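Local coordinates for hemoglobin-like protein (Methylacidiphilum infernorum, PDB 4NK2), which binds heme and, as a group II truncated hemoglobin, probably binds and carries oxygen, at residues K142-E156 against R181-S193. Residues are numbered along the deposited sequence; the frame is centred on the assembly and turned at random.
Sequences KHALKDVHFPLSVLE and RVPYSEIQDFFVS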
ATOM      1  N   LYS A 142     -12.660 -13.182  15.315  1.00 30.93           N
ATOM      2  CA  LYS A 142     -13.694 -14.225  15.233  1.00 26.93           C
ATOM      3  C   LYS A 142     -13.631 -15.112  16.472  1.00 30.37           C
ATOM      4  O   LYS A 142     -14.653 -15.364  17.137  1.00 28.22           O
ATOM      5  CB  LYS A 142     -13.503 -15.068  13.965  1.00 26.57           C
ATOM      6  CG  LYS A 142     -14.603 -16.135  13.758  1.00 35.08           C
ATOM      7  CD  LYS A 142     -14.287 -17.056  12.571  1.00 37.24           C
ATOM      8  CE  LYS A 142     -13.157 -18.011  12.887  1.00 41.01           C
ATOM      9  NZ  LYS A 142     -12.925 -19.003  11.790  1.00 44.14           N
ATOM     10  N   HIS A 143     -12.438 -15.590  16.803  1.00 27.94           N
ATOM     11  CA  HIS A 143     -12.288 -16.398  18.022  1.00 32.63           C
ATOM     12  C   HIS A 143     -12.627 -15.652  19.309  1.00 35.63           C
ATOM     13  O   HIS A 143     -13.312 -16.207  20.183  1.00 31.73           O
ATOM     14  CB  HIS A 143     -10.899 -17.032  18.098  1.00 33.18           C
ATOM     15  CG  HIS A 143     -10.733 -18.177  17.154  1.00 42.46           C
ATOM     16  ND1 HIS A 143     -10.213 -18.027  15.887  1.00 42.64           N
ATOM     17  CD2 HIS A 143     -11.074 -19.484  17.270  1.00 38.16           C
ATOM     18  CE1 HIS A 143     -10.209 -19.199  15.272  1.00 42.95           C
ATOM     19  NE2 HIS A 143     -10.728 -20.098  16.091  1.00 48.63           N
ATOM     20  N   ALA A 144     -12.157 -14.409  19.444  1.00 29.98           N
ATOM     21  CA  ALA A 144     -12.511 -13.622  20.633  1.00 32.45           C
ATOM     22  C   ALA A 144     -14.029 -13.512  20.791  1.00 30.38           C
ATOM     23  O   ALA A 144     -14.560 -13.672  21.892  1.00 28.19           O
ATOM     24  CB  ALA A 144     -11.866 -12.226  20.595  1.00 26.10           C
ATOM     25  N   LEU A 145     -14.720 -13.196  19.698  1.00 27.15           N
ATOM     26  CA  LEU A 145     -16.168 -13.007  19.727  1.00 31.47           C
ATOM     27  C   LEU A 145     -16.857 -14.243  20.282  1.00 31.77           C
ATOM     28  O   LEU A 145     -17.766 -14.140  21.111  1.00 33.67           O
ATOM     29  CB  LEU A 145     -16.691 -12.687  18.320  1.00 27.44           C
ATOM     30  CG  LEU A 145     -16.424 -11.240  17.875  1.00 30.77           C
ATOM     31  CD1 LEU A 145     -16.624 -11.039  16.367  1.00 28.08           C
ATOM     32  CD2 LEU A 145     -17.309 -10.293  18.662  1.00 26.27           C
ATOM     33  N   LYS A 146     -16.414 -15.417  19.836  1.00 30.66           N
ATOM     34  CA  LYS A 146     -16.983 -16.673  20.336  1.00 36.60           C
ATOM     35  C   LYS A 146     -16.552 -16.933  21.783  1.00 39.19           C
ATOM     36  O   LYS A 146     -17.379 -17.332  22.629  1.00 32.83           O
ATOM     37  CB  LYS A 146     -16.566 -17.857  19.446  1.00 34.20           C
ATOM     38  CG  LYS A 146     -17.004 -19.205  20.023  1.00 39.73           C
ATOM     39  CD  LYS A 146     -16.990 -20.319  18.986  1.00 37.74           C
ATOM     40  CE  LYS A 146     -17.846 -21.485  19.488  1.00 45.50           C
ATOM     41  NZ  LYS A 146     -17.952 -22.605  18.515  1.00 41.82           N
ATOM     42  N   ASP A 147     -15.273 -16.710  22.056  1.00 31.69           N
ATOM     43  CA  ASP A 147     -14.684 -16.970  23.354  1.00 35.95           C
ATOM     44  C   ASP A 147     -15.411 -16.243  24.482  1.00 33.49           C
ATOM     45  O   ASP A 147     -15.529 -16.761  25.568  0.83 31.42           O
ATOM     46  CB  ASP A 147     -13.201 -16.570  23.378  1.00 36.54           C
ATOM     47  OD1 ASP A 147     -11.236 -16.949  22.075  1.00 47.68           O
ATOM     48  OD2 ASP A 147     -12.656 -18.616  22.231  1.00 42.71           O
ATOM     49  N   VAL A 148     -15.874 -15.033  24.219  1.00 30.10           N
ATOM     50  CA  VAL A 148     -16.498 -14.211  25.251  1.00 30.05           C
ATOM     51  C   VAL A 148     -18.028 -14.252  25.162  1.00 33.25           C
ATOM     52  O   VAL A 148     -18.717 -13.531  25.887  1.00 33.96           O
ATOM     53  CB  VAL A 148     -16.033 -12.731  25.188  1.00 35.27           C
ATOM     54  CG1 VAL A 148     -14.511 -12.639  25.205  1.00 30.50           C
ATOM     55  CG2 VAL A 148     -16.590 -12.045  23.938  1.00 32.02           C
ATOM     56  N   HIS A 149     -18.552 -15.084  24.271  1.00 28.98           N
ATOM     57  CA  HIS A 149     -20.000 -15.237  24.125  1.00 32.72           C
ATOM     58  C   HIS A 149     -20.688 -13.907  23.818  1.00 35.55           C
ATOM     59  O   HIS A 149     -21.708 -13.548  24.432  1.00 33.93           O
ATOM     60  CB  HIS A 149     -20.599 -15.892  25.386  1.00 36.13           C
ATOM     61  CG  HIS A 149     -19.772 -17.024  25.915  1.00 33.60           C
ATOM     62  ND1 HIS A 149     -19.380 -18.088  25.127  1.00 35.61           N
ATOM     63  CD2 HIS A 149     -19.236 -17.245  27.140  1.00 32.59           C
ATOM     64  CE1 HIS A 149     -18.639 -18.916  25.845  1.00 37.40           C
ATOM     65  NE2 HIS A 149     -18.549 -18.434  27.074  1.00 34.30           N
ATOM     66  N   PHE A 150     -20.125 -13.176  22.859  1.00 32.61           N
ATOM     67  CA  PHE A 150     -20.750 -11.955  22.373  1.00 29.46           C
ATOM     68  C   PHE A 150     -22.198 -12.273  21.997  1.00 33.25           C
ATOM     69  O   PHE A 150     -22.470 -13.284  21.348  1.00 32.40           O
ATOM     70  CB  PHE A 150     -19.990 -11.436  21.158  1.00 30.05           C
ATOM     71  CG  PHE A 150     -20.193  -9.980  20.901  1.00 33.12           C
ATOM     72  CD1 PHE A 150     -19.513  -9.032  21.665  1.00 34.47           C
ATOM     73  CD2 PHE A 150     -21.045  -9.549  19.884  1.00 32.81           C
ATOM     74  CE1 PHE A 150     -19.684  -7.678  21.427  1.00 33.74           C
ATOM     75  CE2 PHE A 150     -21.220  -8.196  19.631  1.00 35.01           C
ATOM     76  CZ  PHE A 150     -20.539  -7.254  20.403  1.00 31.74           C
ATOM     77  N   PRO A 151     -23.135 -11.407  22.405  1.00 35.56           N
ATOM     78  CA  PRO A 151     -24.569 -11.698  22.245  1.00 32.06           C
ATOM     79  C   PRO A 151     -24.933 -11.978  20.786  1.00 34.31           C
ATOM     80  O   PRO A 151     -24.560 -11.220  19.880  1.00 32.13           O
ATOM     81  CB  PRO A 151     -25.245 -10.413  22.733  1.00 32.95           C
ATOM     82  CG  PRO A 151     -24.214  -9.751  23.637  1.00 35.72           C
ATOM     83  CD  PRO A 151     -22.886 -10.093  23.030  1.00 33.44           C
ATOM     84  N   LEU A 152     -25.667 -13.061  20.549  1.00 29.31           N
ATOM     85  CA  LEU A 152     -25.914 -13.492  19.178  1.00 29.62           C
ATOM     86  C   LEU A 152     -26.717 -12.462  18.379  1.00 30.80           C
ATOM     87  O   LEU A 152     -26.628 -12.420  17.151  1.00 33.24           O
ATOM     88  CB  LEU A 152     -26.612 -14.862  19.165  1.00 36.02           C
ATOM     89  CG  LEU A 152     -25.771 -16.039  19.679  1.00 38.47           C
ATOM     90  CD1 LEU A 152     -26.622 -17.306  19.820  1.00 38.56           C
ATOM     91  CD2 LEU A 152     -24.565 -16.308  18.767  1.00 36.73           C
ATOM     92  N   SER A 153     -27.489 -11.630  19.070  1.00 28.88           N
ATOM     93  CA  SER A 153     -28.366 -10.666  18.401  1.00 33.44           C
ATOM     94  C   SER A 153     -27.591  -9.581  17.649  1.00 33.61           C
ATOM     95  O   SER A 153     -28.094  -9.006  16.679  1.00 30.77           O
ATOM     96  CB  SER A 153     -29.280  -9.989  19.413  1.00 34.07           C
ATOM     97  OG  SER A 153     -28.516  -9.275  20.373  1.00 31.89           O
ATOM     98  N   VAL A 154     -26.374  -9.295  18.093  1.00 32.41           N
ATOM     99  CA  VAL A 154     -25.610  -8.175  17.511  1.00 35.48           C
ATOM    100  C   VAL A 154     -24.256  -8.596  16.958  1.00 34.14           C
ATOM    101  O   VAL A 154     -23.471  -7.760  16.493  1.00 34.26           O
ATOM    102  CB  VAL A 154     -25.402  -7.071  18.539  1.00 30.44           C
ATOM    103  CG1 VAL A 154     -26.724  -6.384  18.821  1.00 35.88           C
ATOM    104  CG2 VAL A 154     -24.842  -7.675  19.820  1.00 31.11           C
ATOM    105  N   LEU A 155     -23.985  -9.885  16.997  1.00 34.77           N
ATOM    106  CA  LEU A 155     -22.756 -10.430  16.475  1.00 35.98           C
ATOM    107  C   LEU A 155     -22.515 -10.063  15.014  1.00 33.46           C
ATOM    108  O   LEU A 155     -21.432  -9.661  14.649  1.00 33.68           O
ATOM    109  CB  LEU A 155     -22.782 -11.939  16.637  1.00 37.00           C
ATOM    110  CG  LEU A 155     -21.494 -12.714  16.463  1.00 46.01           C
ATOM    111  CD1 LEU A 155     -20.337 -12.044  17.131  1.00 37.20           C
ATOM    112  CD2 LEU A 155     -21.711 -14.088  16.995  1.00 45.31           C
ATOM    113  N   GLU A 156     -23.527 -10.210  14.179  1.00 32.27           N
ATOM    114  CA  GLU A 156     -23.330  -9.949  12.751  1.00 33.05           C
ATOM    115  C   GLU A 156     -23.035  -8.474  12.511  1.00 34.05           C
ATOM    116  O   GLU A 156     -22.157  -8.139  11.731  1.00 32.15           O
ATOM    117  CB  GLU A 156     -24.530 -10.399  11.907  1.00 36.67           C
ATOM    118  CG  GLU A 156     -24.353 -10.107  10.410  1.00 35.95           C
ATOM    119  CD  GLU A 156     -25.421 -10.765   9.536  1.00 47.47           C
ATOM    120  OE1 GLU A 156     -26.518 -11.075  10.052  1.00 39.75           O
ATOM    121  OE2 GLU A 156     -25.160 -10.981   8.328  1.00 47.08           O
ATOM    122  N   ARG A 181     -12.900 -10.783   1.117  1.00 38.81           N
ATOM    123  CA  ARG A 181     -14.117 -10.482   1.868  1.00 34.09           C
ATOM    124  C   ARG A 181     -14.505 -11.702   2.702  1.00 38.52           C
ATOM    125  O   ARG A 181     -14.416 -12.843   2.232  1.00 37.73           O
ATOM    126  CB  ARG A 181     -15.263 -10.098   0.927  1.00 37.08           C
ATOM    127  CG  ARG A 181     -15.004  -8.845   0.088  1.00 37.57           C
ATOM    128  CD  ARG A 181     -14.397  -7.725   0.929  1.00 33.63           C
ATOM    129  NE  ARG A 181     -15.270  -7.282   2.028  1.00 35.02           N
ATOM    130  CZ  ARG A 181     -16.356  -6.533   1.854  1.00 34.40           C
ATOM    131  NH1 ARG A 181     -16.718  -6.178   0.627  1.00 39.50           N
ATOM    132  NH2 ARG A 181     -17.089  -6.152   2.896  1.00 35.86           N
ATOM    133  N   VAL A 182     -14.915 -11.470   3.947  1.00 43.02           N
ATOM    134  CA  VAL A 182     -15.397 -12.547   4.804  1.00 37.56           C
ATOM    135  C   VAL A 182     -16.811 -12.213   5.272  1.00 35.10           C
ATOM    136  O   VAL A 182     -16.992 -11.623   6.331  1.00 37.22           O
ATOM    137  CB  VAL A 182     -14.473 -12.761   6.021  1.00 37.94           C
ATOM    138  CG1 VAL A 182     -14.918 -13.985   6.829  1.00 41.34           C
ATOM    139  CG2 VAL A 182     -13.028 -12.934   5.570  1.00 39.56           C
ATOM    140  N   PRO A 183     -17.824 -12.565   4.468  1.00 36.31           N
ATOM    141  CA  PRO A 183     -19.196 -12.249   4.882  1.00 41.32           C
ATOM    142  C   PRO A 183     -19.602 -13.114   6.069  1.00 37.65           C
ATOM    143  O   PRO A 183     -19.073 -14.224   6.239  1.00 34.26           O
ATOM    144  CB  PRO A 183     -20.031 -12.615   3.650  1.00 40.88           C
ATOM    145  CG  PRO A 183     -19.206 -13.656   2.935  1.00 40.50           C
ATOM    146  CD  PRO A 183     -17.775 -13.247   3.160  1.00 37.77           C
ATOM    147  N   TYR A 184     -20.522 -12.608   6.880  1.00 34.37           N
ATOM    148  CA  TYR A 184     -20.921 -13.307   8.094  1.00 38.57           C
ATOM    149  C   TYR A 184     -21.381 -14.727   7.782  1.00 36.62           C
ATOM    150  O   TYR A 184     -21.197 -15.639   8.587  1.00 36.30           O
ATOM    151  CB  TYR A 184     -22.028 -12.523   8.787  1.00 37.35           C
ATOM    152  CG  TYR A 184     -22.415 -13.073  10.135  1.00 38.60           C
ATOM    153  CD1 TYR A 184     -21.553 -12.969  11.218  1.00 33.53           C
ATOM    154  CD2 TYR A 184     -23.651 -13.687  10.325  1.00 39.82           C
ATOM    155  CE1 TYR A 184     -21.905 -13.460  12.459  1.00 32.95           C
ATOM    156  CE2 TYR A 184     -24.014 -14.181  11.554  1.00 35.94           C
ATOM    157  CZ  TYR A 184     -23.146 -14.065  12.616  1.00 37.23           C
ATOM    158  OH  TYR A 184     -23.521 -14.568  13.840  1.00 34.82           O
ATOM    159  N   SER A 185     -21.961 -14.914   6.602  1.00 40.46           N
ATOM    160  CA  SER A 185     -22.505 -16.217   6.221  1.00 41.94           C
ATOM    161  C   SER A 185     -21.428 -17.300   6.163  1.00 43.26           C
ATOM    162  O   SER A 185     -21.701 -18.467   6.460  1.00 40.76           O
ATOM    163  CB  SER A 185     -23.222 -16.110   4.877  1.00 49.94           C
ATOM    164  OG  SER A 185     -22.318 -15.703   3.863  1.00 47.59           O
ATOM    165  N   GLU A 186     -20.215 -16.916   5.812  1.00 35.31           N
ATOM    166  CA  GLU A 186     -19.106 -17.857   5.750  1.00 37.82           C
ATOM    167  C   GLU A 186     -18.701 -18.380   7.112  1.00 34.77           C
ATOM    168  O   GLU A 186     -18.152 -19.452   7.219  1.00 36.92           O
ATOM    169  CB  GLU A 186     -17.900 -17.204   5.085  1.00 43.18           C
ATOM    170  CG  GLU A 186     -16.693 -18.090   4.959  1.00 46.16           C
ATOM    171  CD  GLU A 186     -15.546 -17.397   4.270  1.00 50.22           C
ATOM    172  OE1 GLU A 186     -15.784 -16.398   3.594  1.00 42.24           O
ATOM    173  OE2 GLU A 186     -14.409 -17.852   4.412  1.00 58.95           O
ATOM    174  N   ILE A 187     -18.970 -17.612   8.154  1.00 34.23           N
ATOM    175  CA  ILE A 187     -18.517 -17.969   9.501  1.00 38.26           C
ATOM    176  C   ILE A 187     -19.640 -18.140  10.524  1.00 37.42           C
ATOM    177  O   ILE A 187     -19.366 -18.420  11.691  1.00 32.45           O
ATOM    178  CB  ILE A 187     -17.529 -16.919  10.062  1.00 38.35           C
ATOM    179  CG1 ILE A 187     -18.237 -15.582  10.272  1.00 38.52           C
ATOM    180  CG2 ILE A 187     -16.330 -16.749   9.131  1.00 38.33           C
ATOM    181  CD1 ILE A 187     -17.319 -14.470  10.803  1.00 33.64           C
ATOM    182  N   GLN A 188     -20.892 -17.973  10.107  1.00 37.74           N
ATOM    183  CA  GLN A 188     -21.986 -17.951  11.074  1.00 38.13           C
ATOM    184  C   GLN A 188     -22.137 -19.264  11.835  1.00 41.49           C
ATOM    185  O   GLN A 188     -22.477 -19.259  13.027  1.00 39.10           O
ATOM    186  CB  GLN A 188     -23.315 -17.538  10.423  1.00 42.52           C
ATOM    187  CG  GLN A 188     -23.767 -18.416   9.262  1.00 45.59           C
ATOM    188  CD  GLN A 188     -24.941 -17.804   8.521  1.00 43.85           C
ATOM    189  OE1 GLN A 188     -25.625 -16.907   9.035  1.00 52.48           O
ATOM    190  NE2 GLN A 188     -25.177 -18.276   7.307  1.00 50.59           N
ATOM    191  N   ASP A 189     -21.874 -20.380  11.159  1.00 38.11           N
ATOM    192  CA  ASP A 189     -22.001 -21.682  11.799  1.00 39.97           C
ATOM    193  C   ASP A 189     -20.995 -21.825  12.935  1.00 40.87           C
ATOM    194  O   ASP A 189     -21.305 -22.384  13.985  1.00 36.72           O
ATOM    195  CB  ASP A 189     -21.819 -22.801  10.772  1.00 42.44           C
ATOM    196  CG  ASP A 189     -22.983 -22.896   9.801  1.00 49.23           C
ATOM    197  OD1 ASP A 189     -22.957 -23.801   8.938  1.00 59.96           O
ATOM    198  OD2 ASP A 189     -23.931 -22.077   9.902  1.00 51.09           O
ATOM    199  N   PHE A 190     -19.795 -21.293  12.729  1.00 36.74           N
ATOM    200  CA  PHE A 190     -18.750 -21.366  13.735  1.00 32.63           C
ATOM    201  C   PHE A 190     -19.185 -20.834  15.096  1.00 34.56           C
ATOM    202  O   PHE A 190     -18.790 -21.371  16.135  1.00 35.91           O
ATOM    203  CB  PHE A 190     -17.507 -20.604  13.251  1.00 33.86           C
ATOM    204  CG  PHE A 190     -16.530 -20.279  14.345  1.00 36.40           C
ATOM    205  CD1 PHE A 190     -15.613 -21.226  14.783  1.00 37.64           C
ATOM    206  CD2 PHE A 190     -16.512 -19.010  14.918  1.00 35.03           C
ATOM    207  CE1 PHE A 190     -14.694 -20.921  15.796  1.00 39.62           C
ATOM    208  CE2 PHE A 190     -15.614 -18.694  15.931  1.00 31.15           C
ATOM    209  CZ  PHE A 190     -14.689 -19.655  16.365  1.00 35.55           C
ATOM    210  N   PHE A 191     -19.992 -19.776  15.107  1.00 35.59           N
ATOM    211  CA  PHE A 191     -20.342 -19.128  16.376  1.00 35.67           C
ATOM    212  C   PHE A 191     -21.349 -19.927  17.176  1.00 40.77           C
ATOM    213  O   PHE A 191     -21.533 -19.696  18.371  1.00 40.59           O
ATOM    214  CB  PHE A 191     -20.896 -17.726  16.137  1.00 37.77           C
ATOM    215  CG  PHE A 191     -19.869 -16.758  15.653  1.00 31.23           C
ATOM    216  CD1 PHE A 191     -18.810 -16.393  16.471  1.00 33.10           C
ATOM    217  CD2 PHE A 191     -19.952 -16.222  14.381  1.00 35.30           C
ATOM    218  CE1 PHE A 191     -17.857 -15.498  16.032  1.00 32.52           C
ATOM    219  CE2 PHE A 191     -19.003 -15.329  13.935  1.00 32.89           C
ATOM    220  CZ  PHE A 191     -17.954 -14.968  14.763  1.00 29.08           C
ATOM    221  N   VAL A 192     -21.991 -20.869  16.506  1.00 36.71           N
ATOM    222  CA  VAL A 192     -23.137 -21.553  17.074  1.00 46.63           C
ATOM    223  C   VAL A 192     -22.790 -23.038  17.192  1.00 46.91           C
ATOM    224  O   VAL A 192     -23.610 -23.874  17.581  1.00 46.09           O
ATOM    225  CB  VAL A 192     -24.381 -21.216  16.229  1.00 42.95           C
ATOM    226  CG1 VAL A 192     -24.924 -22.421  15.531  1.00 50.40           C
ATOM    227  CG2 VAL A 192     -25.413 -20.508  17.079  1.00 46.81           C
ATOM    228  N   SER A 193     -21.538 -23.317  16.873  1.00 43.72           N
ATOM    229  CA  SER A 193     -20.845 -24.536  17.221  1.00 50.37           C
ATOM    230  C   SER A 193     -20.262 -25.214  16.010  1.00 53.61           C
ATOM    231  O   SER A 193     -19.067 -25.157  15.807  1.00 56.23           O
ATOM    232  CB  SER A 193     -21.728 -25.498  17.996  1.00 54.69           C
ATOM    233  OG  SER A 193     -20.975 -26.195  18.961  1.00 53.36           O
ATOM    234  OXT SER A 193     -20.996 -25.789  15.196  1.00 59.42           O
TER
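Phe190 slots between Lys142 and Lys146: CE of Lys142 lies 4.0 Å from the ring centroid over one face, CD of Lys146 3.9 Å from it over the other. Both ammonium groups also make cation-pi contacts, NZ of Lys142 standing almost straight above the ring. At its rim Phe190 turns an edge to the face of His143, planes 73° apart; a bond from His143 ND1 to Ala139 O steadies that imidazole. The extended Lys146 chain carries NZ on to Phe190 O, 2.8 Å away, meeting the carbonyl head-on at 179°. Phe191 is a knob among Lys142, Leu145, Lys146 and Leu155: CD2 of Leu155 covers one face, 3.5 Å from Phe191 CG, while Lys142 O and Lys146 CB reach the ring's edge. Nearer the start of 184-192, Glu156 lays CB over the centre of the Tyr184 ring (3.7 Å to the centroid), its carboxylate modestly tilted from the ring plane. With CG anti to the backbone N (chi1 -174°), Tyr184 brings its ring against Glu156 and its OH 3.7 Å from Leu155 CD2. A serine in place of Tyr184 would probably strip the ring from Glu156's methylenes and open a gap beside Leu155. Trp159, on helix 155-165, touches Lys142, Leu145 and Ile187, joining both sides. Apolar and CH-pi contacts thus largely hold the weakly bonded, kinked helix 184-192 on the globin fold, and both lysine cations probably gain from sharing one ring.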